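Local coordinates for protein NAD-dependent L-serine dehydrogenase (Pseudomonas aeruginosa, PDB 3OBB) that catalyses the NAD-dependent oxidation of L-serine and methyl-L-serine, possibly in serine catabolism, and acts only weakly on beta-hydroxyisobutyrate, at residues 122-127 and 136-141; 132-137 and 156-161; 186-191 and 221-226. All coordinates share one frame; numbering follows the deposited sequence.

Contact 1: 122-127 and 136-141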
loop_
_atom_site.group_PDB
_atom_site.type_symbol
_atom_site.label_atom_id
_atom_site.label_comp_id
_atom_site.label_asym_id
_atom_site.label_seq_id
_atom_site.Cartn_x
_atom_site.Cartn_y
_atom_site.Cartn_z
ATOM N N PRO A 122 -6.147 -22.669 18.116
ATOM C CA PRO A 122 -7.068 -21.865 17.332
ATOM C C PRO A 122 -7.480 -22.632 16.122
ATOM O O PRO A 122 -6.775 -23.550 15.645
ATOM C CB PRO A 122 -6.216 -20.686 16.878
ATOM C CG PRO A 122 -4.785 -21.239 16.958
ATOM C CD PRO A 122 -4.843 -21.997 18.219
ATOM N N VAL A 123 -8.591 -22.201 15.578
ATOM C CA VAL A 123 -9.308 -23.044 14.692
ATOM C C VAL A 123 -9.556 -22.297 13.384
ATOM O O VAL A 123 -9.594 -21.047 13.350
ATOM C CB VAL A 123 -10.549 -23.563 15.473
ATOM C CG1 VAL A 123 -11.724 -22.679 15.291
ATOM C CG2 VAL A 123 -10.825 -24.988 15.144
ATOM N N SER A 124 -9.668 -23.059 12.297
ATOM C CA SER A 124 -9.874 -22.490 10.971
ATOM C C SER A 124 -10.929 -23.357 10.258
ATOM O O SER A 124 -10.956 -24.575 10.416
ATOM C CB SER A 124 -8.508 -22.461 10.263
ATOM O OG SER A 124 -8.607 -22.244 8.890
ATOM N N GLY A 125 -11.792 -22.729 9.476
ATOM C CA GLY A 125 -12.969 -23.377 8.966
ATOM C C GLY A 125 -14.198 -22.562 9.354
ATOM O O GLY A 125 -14.148 -21.595 10.143
ATOM N N GLY A 126 -15.327 -22.926 8.809
ATOM C CA GLY A 126 -16.452 -22.087 9.082
ATOM C C GLY A 126 -17.240 -22.448 10.312
ATOM O O GLY A 126 -17.017 -23.471 10.941
ATOM N N THR A 127 -18.202 -21.586 10.610
ATOM C CA THR A 127 -19.356 -21.942 11.401
ATOM C C THR A 127 -19.856 -23.290 10.898
ATOM O O THR A 127 -20.345 -24.113 11.670
ATOM C CB THR A 127 -20.411 -20.838 11.241
ATOM O OG1 THR A 127 -20.804 -20.381 12.521
ATOM C CG2 THR A 127 -21.661 -21.264 10.380
ATOM N N THR A 136 -10.002 -27.224 11.073
ATOM C CA THR A 136 -8.576 -27.503 11.285
ATOM C C THR A 136 -8.099 -26.853 12.574
ATOM O O THR A 136 -8.506 -25.757 12.917
ATOM C CB THR A 136 -7.647 -27.322 10.023
ATOM O OG1 THR A 136 -6.435 -26.575 10.339
ATOM C CG2 THR A 136 -8.380 -26.735 8.894
ATOM N N PHE A 137 -7.304 -27.593 13.319
ATOM C CA PHE A 137 -6.721 -27.044 14.502
ATOM C C PHE A 137 -5.285 -26.770 14.218
ATOM O O PHE A 137 -4.616 -27.572 13.566
ATOM C CB PHE A 137 -6.856 -28.021 15.668
ATOM C CG PHE A 137 -8.259 -28.161 16.173
ATOM C CD1 PHE A 137 -9.128 -29.098 15.609
ATOM C CD2 PHE A 137 -8.721 -27.350 17.216
ATOM C CE1 PHE A 137 -10.417 -29.258 16.083
ATOM C CE2 PHE A 137 -10.014 -27.486 17.703
ATOM C CZ PHE A 137 -10.875 -28.455 17.145
HETATM N N MSE A 138 -4.806 -25.647 14.735
HETATM C CA MSE A 138 -3.392 -25.282 14.640
HETATM C C MSE A 138 -2.853 -25.143 16.054
HETATM O O MSE A 138 -3.244 -24.259 16.811
HETATM C CB MSE A 138 -3.223 -23.992 13.854
HETATM C CG MSE A 138 -3.785 -24.096 12.458
HETATM SE SE MSE A 138 -3.765 -22.382 11.551
HETATM C CE MSE A 138 -4.609 -22.884 9.872
ATOM N N VAL A 139 -1.958 -26.049 16.405
ATOM C CA VAL A 139 -1.713 -26.348 17.810
ATOM C C VAL A 139 -0.291 -26.001 18.218
ATOM O O VAL A 139 0.659 -26.489 17.607
ATOM C CB VAL A 139 -1.983 -27.841 18.061
ATOM C CG1 VAL A 139 -1.655 -28.243 19.483
ATOM C CG2 VAL A 139 -3.433 -28.158 17.729
ATOM N N GLY A 140 -0.149 -25.160 19.236
ATOM C CA GLY A 140 1.132 -24.948 19.891
ATOM C C GLY A 140 1.165 -25.586 21.271
ATOM O O GLY A 140 0.146 -25.618 21.956
ATOM N N GLY A 141 2.339 -26.087 21.672
ATOM C CA GLY A 141 2.512 -26.757 22.966
ATOM C C GLY A 141 3.283 -28.062 22.905
ATOM O O GLY A 141 3.793 -28.441 21.857
#
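Val123 and Phe137 pair across two antiparallel strands, 117-124 and 135-140, in the mixed sheet of the Rossmann-type NAD-binding domain. The strands meet beside the active site. The backbone is joined by three hydrogen bonds. Ser124 and Thr136 form the hydrogen-bonded pair: Ser124 N gives to Thr136 O at 3.0 Å, and Thr136 N gives to Ser124 O at 2.9 Å. Further along, Met138 N reaches Pro122 O at 3.0 Å. Val123 and Phe137 are the non-hydrogen-bonded pair between these bonds.

The two faces of the sheet differ. On one, Val123 and Phe137 lie side by side and point the same way. The CG2 methyl of Val123 sits over a face of the Phe137 ring, 3.9 Å from its centroid and 19° off the ring normal. This is a CH-pi contact, displaced toward the rim. Phe153 of helix 143-156 also meets this ring.

On the other face lie Ser124, Thr136 and selenomethionine Met138. Met138 CG is anti to its carbonyl carbon (chi1 -59°) and the chain is extended beyond it. That carries the CE methyl along to Ser124, 3.9 Å from Ser124 CB. The second subunit packs on this face, with its Ile207 against Met138 and its Ser212 against Ser124.

Active-site Lys173 makes a hydrogen bond from NZ to Val123 O, which ties the end of its side chain to this strand, and it also touches the side chain of Pro122. Across the strands, CG and CD of Pro122 lie against the Met138 carbonyl, with Pro122 CD 3.1 Å from Met138 O.

Contact 2: 132-137 and 156-161; sequences AGTLTF and MGRNIF
The Phe137 ring turns its edge to Met156 and Gly157. Gly157 CA lies near the ring plane, 3.7 Å from Phe137 CE1. The CB of selenomethionine Met156 is also at the edge, 3.7 Å from Phe137 CZ, and the two side chains cross at about a right angle. Met156 is bent at chi3 (-66°), which brings its CE methyl back toward the same ring corner. Gly157 has no side chain, and the ring takes up the place beside its CA.

The Arg158 guanidinium has the CG2 methyl of Thr134 over one face, toward the rim, with Thr134 CG2 3.9 Å from Arg158 CZ. The two side chains run alongside each other. At the edge of the Phe161 ring, in its plane, lies Thr136 OG1, 3.8 Å from Phe161 CD1. This hydroxyl is buried here and has no hydrogen-bond partner in the model.

These groups sit in and at the start of a beta-alpha-beta crossover: strand 135-140, helix 143-156, strand 159-164. The two strands run parallel, with their short segments 12° apart. Phe137 N donates to Asn159 O, and Phe161 N donates to Phe137 O. Nearer the start, Arg158 N gives a bond of 2.8 Å to Leu135 O. A water bridges the two segments, donating to Thr134 O and accepting from Asn159 N.

Gly133 has positive phi and is the C-prime residue of a Schellman motif that ends helix 127-132. Gly133 CA makes a CA-H...O contact of 3.2 Å with Met156 O.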
loop_
_atom_site.group_PDB
_atom_site.type_symbol
_atom_site.label_atom_id
_atom_site.label_comp_id
_atom_site.label_asym_id
_atom_site.label_seq_id
_atom_site.Cartn_x
_atom_site.Cartn_y
_atom_site.Cartn_z
ATOM N N ALA A 132 -19.989 -29.232 11.192
ATOM C CA ALA A 132 -19.659 -30.547 10.642
ATOM C C ALA A 132 -18.586 -31.311 11.432
ATOM O O ALA A 132 -18.491 -32.519 11.308
ATOM C CB ALA A 132 -19.270 -30.444 9.116
ATOM N N GLY A 133 -17.756 -30.630 12.220
ATOM C CA GLY A 133 -16.663 -31.324 12.922
ATOM C C GLY A 133 -15.469 -31.516 11.989
ATOM O O GLY A 133 -14.699 -32.476 12.132
ATOM N N THR A 134 -15.301 -30.593 11.036
ATOM C CA THR A 134 -14.227 -30.696 10.004
ATOM C C THR A 134 -13.185 -29.566 10.111
ATOM O O THR A 134 -12.397 -29.318 9.177
ATOM C CB THR A 134 -14.811 -30.638 8.586
ATOM O OG1 THR A 134 -15.514 -29.392 8.425
ATOM C CG2 THR A 134 -15.771 -31.812 8.322
ATOM N N LEU A 135 -13.209 -28.887 11.251
ATOM C CA LEU A 135 -12.317 -27.774 11.543
ATOM C C LEU A 135 -10.849 -28.160 11.432
ATOM O O LEU A 135 -10.473 -29.291 11.686
ATOM C CB LEU A 135 -12.574 -27.279 12.975
ATOM C CG LEU A 135 -13.879 -26.564 13.259
ATOM C CD1 LEU A 135 -13.957 -26.253 14.765
ATOM C CD2 LEU A 135 -13.989 -25.301 12.399
ATOM N N THR A 136 -10.002 -27.224 11.073
ATOM C CA THR A 136 -8.576 -27.503 11.285
ATOM C C THR A 136 -8.099 -26.853 12.574
ATOM O O THR A 136 -8.506 -25.757 12.917
ATOM C CB THR A 136 -7.647 -27.322 10.023
ATOM O OG1 THR A 136 -6.435 -26.575 10.339
ATOM C CG2 THR A 136 -8.380 -26.735 8.894
ATOM N N PHE A 137 -7.304 -27.593 13.319
ATOM C CA PHE A 137 -6.721 -27.044 14.502
ATOM C C PHE A 137 -5.285 -26.770 14.218
ATOM O O PHE A 137 -4.616 -27.572 13.566
ATOM C CB PHE A 137 -6.856 -28.021 15.668
ATOM C CG PHE A 137 -8.259 -28.161 16.173
ATOM C CD1 PHE A 137 -9.128 -29.098 15.609
ATOM C CD2 PHE A 137 -8.721 -27.350 17.216
ATOM C CE1 PHE A 137 -10.417 -29.258 16.083
ATOM C CE2 PHE A 137 -10.014 -27.486 17.703
ATOM C CZ PHE A 137 -10.875 -28.455 17.145
HETATM N N MSE A 156 -13.966 -32.722 17.133
HETATM C CA MSE A 156 -14.402 -31.391 16.688
HETATM C C MSE A 156 -13.899 -30.997 15.300
HETATM O O MSE A 156 -14.379 -30.012 14.719
HETATM C CB MSE A 156 -13.987 -30.307 17.689
HETATM C CG MSE A 156 -14.766 -30.295 19.011
HETATM SE SE MSE A 156 -13.898 -29.005 20.243
HETATM C CE MSE A 156 -12.180 -29.893 20.532
ATOM N N GLY A 157 -12.955 -31.764 14.769
ATOM C CA GLY A 157 -12.196 -31.311 13.608
ATOM C C GLY A 157 -11.624 -32.412 12.748
ATOM O O GLY A 157 -11.903 -33.590 12.976
ATOM N N ARG A 158 -10.861 -32.022 11.724
ATOM C CA ARG A 158 -10.325 -32.980 10.778
ATOM C C ARG A 158 -8.815 -32.857 10.643
ATOM O O ARG A 158 -8.108 -33.763 11.065
ATOM C CB ARG A 158 -11.060 -32.933 9.439
ATOM C CG ARG A 158 -10.385 -33.756 8.319
ATOM C CD ARG A 158 -11.410 -34.314 7.320
ATOM N NE ARG A 158 -11.989 -33.284 6.457
ATOM C CZ ARG A 158 -13.182 -33.378 5.872
ATOM N NH1 ARG A 158 -13.628 -32.377 5.117
ATOM N NH2 ARG A 158 -13.932 -34.467 6.038
ATOM N N ASN A 159 -8.301 -31.775 10.067
ATOM C CA ASN A 159 -6.847 -31.626 10.027
ATOM C C ASN A 159 -6.321 -31.112 11.347
ATOM O O ASN A 159 -6.793 -30.097 11.853
ATOM C CB ASN A 159 -6.397 -30.685 8.915
ATOM C CG ASN A 159 -6.544 -31.296 7.552
ATOM O OD1 ASN A 159 -6.671 -32.520 7.422
ATOM N ND2 ASN A 159 -6.538 -30.450 6.516
ATOM N N ILE A 160 -5.325 -31.798 11.890
ATOM C CA ILE A 160 -4.744 -31.368 13.150
ATOM C C ILE A 160 -3.258 -31.176 12.958
ATOM O O ILE A 160 -2.504 -32.134 12.772
ATOM C CB ILE A 160 -5.102 -32.326 14.349
ATOM C CG1 ILE A 160 -6.621 -32.510 14.445
ATOM C CG2 ILE A 160 -4.591 -31.764 15.658
ATOM C CD1 ILE A 160 -7.030 -33.858 14.842
ATOM N N PHE A 161 -2.841 -29.919 12.992
ATOM C CA PHE A 161 -1.449 -29.605 12.808
ATOM C C PHE A 161 -0.798 -29.205 14.108
ATOM O O PHE A 161 -1.361 -28.397 14.851
ATOM C CB PHE A 161 -1.294 -28.468 11.791
ATOM C CG PHE A 161 -1.807 -28.807 10.432
ATOM C CD1 PHE A 161 -3.050 -28.336 10.006
ATOM C CD2 PHE A 161 -1.055 -29.588 9.561
ATOM C CE1 PHE A 161 -3.521 -28.617 8.735
ATOM C CE2 PHE A 161 -1.540 -29.904 8.289
ATOM C CZ PHE A 161 -2.784 -29.417 7.880
HETATM O O HOH W 1 -9.782 -29.556 8.582
#

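Contact 3: 186-191 and 221-226; sequences GTAEAM and YNPWPG
The Pro223 ring packs on Thr187 and Ala188 of helix 168-196. Apolar packing carries this contact, which joins that helix to the loop following helix 216-220. Pro223 CG is 3.8 Å from Ala188 CA and 4.0 Å from Ala188 CB. Pro223 CD lies 3.8 Å from the methyl Thr187 CG2. Thr187 OG1 lies beside the backbone N (chi1 -56°), which puts CG2 anti to that N and toward Pro223. The hydroxyl is hydrogen-bonded to Leu183 O and to Asn215 ND2.

Selenomethionine Met191 meets Trp224 obliquely. Its chain folds at chi2 and chi3 (-65° and -59°), so the CE methyl lies 3.7 Å from Trp224 CB. Nearer its root, Met191 CB is 3.9 Å from Trp224 CE3. Gln291 and Ala201 also touch Trp224.

The one side-chain hydrogen bond inside the loop segment is from Trp224 N to Asn222 OD1, at 2.8 Å. It makes an Asx turn. The amide nitrogen faces the selenium, Asn222 ND2 being 4.0 Å from Met191 SE.

No hydrogen bond crosses between the two segments. The fit therefore rests on shape and burial, while the Asx turn holds Asn222 to Trp224 in place within the loop.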
loop_
_atom_site.group_PDB
_atom_site.type_symbol
_atom_site.label_atom_id
_atom_site.label_comp_id
_atom_site.label_asym_id
_atom_site.label_seq_id
_atom_site.Cartn_x
_atom_site.Cartn_y
_atom_site.Cartn_z
ATOM N N GLY A 186 -6.812 -9.533 -3.394
ATOM C CA GLY A 186 -6.187 -9.804 -4.669
ATOM C C GLY A 186 -7.222 -10.351 -5.646
ATOM O O GLY A 186 -7.343 -9.857 -6.762
ATOM N N THR A 187 -7.986 -11.355 -5.233
ATOM C CA THR A 187 -8.969 -11.986 -6.100
ATOM C C THR A 187 -10.120 -11.029 -6.526
ATOM O O THR A 187 -10.469 -10.919 -7.711
ATOM C CB THR A 187 -9.498 -13.334 -5.486
ATOM O OG1 THR A 187 -8.385 -14.228 -5.213
ATOM C CG2 THR A 187 -10.477 -14.024 -6.472
ATOM N N ALA A 188 -10.652 -10.288 -5.567
ATOM C CA ALA A 188 -11.727 -9.345 -5.821
ATOM C C ALA A 188 -11.286 -8.254 -6.803
ATOM O O ALA A 188 -12.058 -7.827 -7.674
ATOM C CB ALA A 188 -12.164 -8.721 -4.509
ATOM N N GLU A 189 -10.052 -7.784 -6.649
ATOM C CA GLU A 189 -9.554 -6.716 -7.497
ATOM C C GLU A 189 -9.263 -7.239 -8.911
ATOM O O GLU A 189 -9.446 -6.504 -9.903
ATOM C CB GLU A 189 -8.309 -6.060 -6.867
ATOM C CG GLU A 189 -6.990 -6.581 -7.343
ATOM C CD GLU A 189 -5.777 -5.851 -6.681
ATOM O OE1 GLU A 189 -5.990 -5.009 -5.775
ATOM O OE2 GLU A 189 -4.627 -6.125 -7.102
ATOM N N ALA A 190 -8.797 -8.491 -8.992
ATOM C CA ALA A 190 -8.513 -9.121 -10.295
ATOM C C ALA A 190 -9.823 -9.365 -11.042
ATOM O O ALA A 190 -9.923 -9.041 -12.222
ATOM C CB ALA A 190 -7.744 -10.420 -10.108
HETATM N N MSE A 191 -10.836 -9.885 -10.354
HETATM C CA MSE A 191 -12.164 -10.135 -10.956
HETATM C C MSE A 191 -12.763 -8.847 -11.519
HETATM O O MSE A 191 -13.284 -8.813 -12.641
HETATM C CB MSE A 191 -13.143 -10.732 -9.915
HETATM C CG MSE A 191 -12.818 -12.175 -9.435
HETATM SE SE MSE A 191 -12.961 -13.487 -10.872
HETATM C CE MSE A 191 -14.850 -13.213 -11.369
ATOM N N TYR A 221 -14.560 -19.921 -2.671
ATOM C CA TYR A 221 -15.122 -18.740 -2.011
ATOM C C TYR A 221 -15.010 -17.487 -2.883
ATOM O O TYR A 221 -14.446 -16.465 -2.459
ATOM C CB TYR A 221 -14.336 -18.516 -0.729
ATOM C CG TYR A 221 -15.101 -18.078 0.474
ATOM C CD1 TYR A 221 -15.292 -18.968 1.539
ATOM C CD2 TYR A 221 -15.586 -16.770 0.595
ATOM C CE1 TYR A 221 -15.958 -18.597 2.664
ATOM C CE2 TYR A 221 -16.283 -16.375 1.735
ATOM C CZ TYR A 221 -16.440 -17.290 2.784
ATOM O OH TYR A 221 -17.090 -16.931 3.948
ATOM N N ASN A 222 -15.545 -17.568 -4.096
ATOM C CA ASN A 222 -15.315 -16.508 -5.076
ATOM C C ASN A 222 -16.057 -15.223 -4.677
ATOM O O ASN A 222 -17.241 -15.290 -4.372
ATOM C CB ASN A 222 -15.700 -16.998 -6.482
ATOM C CG ASN A 222 -15.315 -15.987 -7.565
ATOM O OD1 ASN A 222 -15.869 -14.857 -7.598
ATOM N ND2 ASN A 222 -14.313 -16.343 -8.409
ATOM N N PRO A 223 -15.366 -14.057 -4.620
ATOM C CA PRO A 223 -16.050 -12.822 -4.176
ATOM C C PRO A 223 -17.019 -12.137 -5.145
ATOM O O PRO A 223 -17.694 -11.184 -4.742
ATOM C CB PRO A 223 -14.875 -11.889 -3.860
ATOM C CG PRO A 223 -13.834 -12.310 -4.825
ATOM C CD PRO A 223 -13.924 -13.798 -4.851
ATOM N N TRP A 224 -17.114 -12.619 -6.385
ATOM C CA TRP A 224 -17.977 -12.005 -7.431
ATOM C C TRP A 224 -19.369 -12.625 -7.461
ATOM O O TRP A 224 -19.483 -13.839 -7.647
ATOM C CB TRP A 224 -17.351 -12.128 -8.826
ATOM C CG TRP A 224 -17.998 -11.169 -9.803
ATOM C CD1 TRP A 224 -19.097 -11.403 -10.579
ATOM C CD2 TRP A 224 -17.600 -9.825 -10.076
ATOM N NE1 TRP A 224 -19.386 -10.296 -11.341
ATOM C CE2 TRP A 224 -18.499 -9.304 -11.026
ATOM C CE3 TRP A 224 -16.594 -8.991 -9.574
ATOM C CZ2 TRP A 224 -18.411 -7.988 -11.504
ATOM C CZ3 TRP A 224 -16.509 -7.690 -10.053
ATOM C CH2 TRP A 224 -17.420 -7.203 -11.001
ATOM N N PRO A 225 -20.426 -11.810 -7.236
ATOM C CA PRO A 225 -21.798 -12.353 -7.098
ATOM C C PRO A 225 -22.143 -13.184 -8.295
ATOM O O PRO A 225 -21.832 -12.773 -9.424
ATOM C CB PRO A 225 -22.692 -11.089 -7.073
ATOM C CG PRO A 225 -21.786 -10.048 -6.330
ATOM C CD PRO A 225 -20.405 -10.342 -7.023
ATOM N N GLY A 226 -22.753 -14.348 -8.055
ATOM C CA GLY A 226 -23.181 -15.208 -9.185
ATOM C C GLY A 226 -22.126 -16.198 -9.675
ATOM O O GLY A 226 -22.465 -17.161 -10.356
#

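Contacts 1 and 2 belong to one sheet and share strand 135-140, which pairs antiparallel with 117-124 in contact 1 and parallel with 159-164 in contact 2. They touch, with centres 7 Å apart, through a probable hydrogen bond from Val139 N to Phe161 O and through packing of Leu135 on Val123. Contact 1 is mostly buried and lies by the catalytic lysine. Contact 2, at the outermost strand of the chain's sheet, is only partly buried. Contact 3 lies among the helices that follow the sheet, on helix 168-196, about 25 Å from contact 1 between centres. It is buried too, but has no backbone bonds across it. All three also touch a second subunit.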